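190aa long hypothetical protein (Pyrococcus horikoshii, PDB 2DDZ) is of unknown function but belongs to the DUF366 family, related at clan level to class II tRNA synthetases, and forms a hexamer. Local coordinates at residues D150-L154 / E155-I159. Sequence-based numbering, arbitrary orientation.
Sequences DAIGL and EELGI
I152 reaches forward to meet L157 across a tight local turn. Its CD1 lies 3.3 Å from CG of L157, closer than usual van der Waals contact, and the two side chains cross at about a right angle. With CG1 anti to the backbone N (chi1 -167°), I152 also meets the OE1 side of the E156 carboxylate, CG1 to OE1 3.9 Å, the two side chains crossing at a slant. L157 CG packs in addition against the backbone O of G153, at 3.4 Å. Replacing L157 with an alanine would probably leave CD1 of I152 without its main partner here and open a gap beside the G153 carbonyl. Further on, L154 CD2 and I159 CD1 touch more lightly, 4.2 Å apart.

Backbone bonds hold the turn that brings these side chains together. The O of L154 accepts a nearly straight bond from I159 N, at 3.0 Å and 167°, with the donor tilted from the carbonyl plane. L157 N gives the same O a second, weak bond. E155 to G158 form a type I beta turn, closed by a bond from G158 N to E155 O; G158, its last residue, has a positive phi.

Both glutamates have basic partners: E155 pairs with K141 and E156 with R118. L157 and I159 also rest on I104. Both segments belong to the loop that leads, along the chain, from strand 131-139 to helix 161-184, and I152 packs on R118 and L120 of strand 118-128.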
loop_
_atom_site.group_PDB
_atom_site.type_symbol
_atom_site.label_atom_id
_atom_site.label_comp_id
_atom_site.label_asym_id
_atom_site.label_seq_id
_atom_site.Cartn_x
_atom_site.Cartn_y
_atom_site.Cartn_z
ATOM N N ASP E 150 17.070 -34.659 -12.767
ATOM C CA ASP E 150 17.425 -34.791 -14.191
ATOM C C ASP E 150 17.244 -33.454 -14.900
ATOM O O ASP E 150 16.117 -32.981 -15.064
ATOM C CB ASP E 150 16.537 -35.832 -14.873
ATOM C CG ASP E 150 16.844 -37.245 -14.415
ATOM O OD1 ASP E 150 18.002 -37.680 -14.573
ATOM O OD2 ASP E 150 15.916 -37.921 -13.911
ATOM N N ALA E 151 18.343 -32.855 -15.348
ATOM C CA ALA E 151 18.277 -31.568 -16.044
ATOM C C ALA E 151 18.449 -31.687 -17.550
ATOM O O ALA E 151 19.066 -32.628 -18.050
ATOM C CB ALA E 151 19.317 -30.610 -15.478
ATOM N N ILE E 152 17.909 -30.705 -18.262
ATOM C CA ILE E 152 17.989 -30.675 -19.710
ATOM C C ILE E 152 18.380 -29.246 -20.106
ATOM O O ILE E 152 17.983 -28.287 -19.438
ATOM C CB ILE E 152 16.614 -31.112 -20.316
ATOM C CG1 ILE E 152 16.744 -31.409 -21.809
ATOM C CG2 ILE E 152 15.564 -30.035 -20.092
ATOM C CD1 ILE E 152 16.898 -30.176 -22.634
ATOM N N GLY E 153 19.186 -29.115 -21.161
ATOM C CA GLY E 153 19.635 -27.806 -21.620
ATOM C C GLY E 153 19.077 -27.413 -22.982
ATOM O O GLY E 153 18.446 -28.227 -23.655
ATOM N N LEU E 154 19.311 -26.170 -23.401
ATOM C CA LEU E 154 18.806 -25.693 -24.682
ATOM C C LEU E 154 19.476 -26.392 -25.863
ATOM O O LEU E 154 18.838 -26.666 -26.879
ATOM C CB LEU E 154 18.989 -24.174 -24.795
ATOM C CG LEU E 154 18.126 -23.281 -23.893
ATOM C CD1 LEU E 154 18.593 -21.846 -24.041
ATOM C CD2 LEU E 154 16.655 -23.411 -24.265
ATOM N N GLU E 155 20.765 -26.682 -25.730
ATOM C CA GLU E 155 21.496 -27.362 -26.798
ATOM C C GLU E 155 20.858 -28.705 -27.151
ATOM O O GLU E 155 20.515 -28.938 -28.305
ATOM C CB GLU E 155 22.960 -27.544 -26.386
ATOM C CG GLU E 155 23.806 -26.307 -26.665
ATOM C CD GLU E 155 25.196 -26.419 -26.099
ATOM O OE1 GLU E 155 25.653 -27.569 -25.914
ATOM O OE2 GLU E 155 25.826 -25.362 -25.851
ATOM N N GLU E 156 20.688 -29.574 -26.157
ATOM C CA GLU E 156 20.072 -30.877 -26.388
ATOM C C GLU E 156 18.703 -30.738 -27.074
ATOM O O GLU E 156 18.249 -31.653 -27.756
ATOM C CB GLU E 156 19.907 -31.631 -25.064
ATOM C CG GLU E 156 19.342 -33.036 -25.239
ATOM C CD GLU E 156 19.286 -33.837 -23.949
ATOM O OE1 GLU E 156 19.859 -33.391 -22.929
ATOM O OE2 GLU E 156 18.670 -34.925 -23.964
ATOM N N LEU E 157 18.045 -29.598 -26.884
ATOM C CA LEU E 157 16.743 -29.378 -27.508
ATOM C C LEU E 157 16.925 -28.809 -28.917
ATOM O O LEU E 157 15.951 -28.584 -29.641
ATOM C CB LEU E 157 15.896 -28.411 -26.670
ATOM C CG LEU E 157 15.508 -28.809 -25.242
ATOM C CD1 LEU E 157 14.765 -27.648 -24.607
ATOM C CD2 LEU E 157 14.644 -30.069 -25.230
ATOM N N GLY E 158 18.176 -28.574 -29.298
ATOM C CA GLY E 158 18.455 -28.042 -30.618
ATOM C C GLY E 158 18.079 -26.581 -30.789
ATOM O O GLY E 158 17.710 -26.147 -31.884
ATOM N N ILE E 159 18.160 -25.816 -29.707
ATOM C CA ILE E 159 17.840 -24.397 -29.762
ATOM C C ILE E 159 19.130 -23.604 -29.616
ATOM O O ILE E 159 20.001 -23.965 -28.827
ATOM C CB ILE E 159 16.876 -23.993 -28.635
ATOM C CG1 ILE E 159 15.560 -24.748 -28.795
ATOM C CG2 ILE E 159 16.626 -22.486 -28.666
ATOM C CD1 ILE E 159 14.561 -24.439 -27.711
#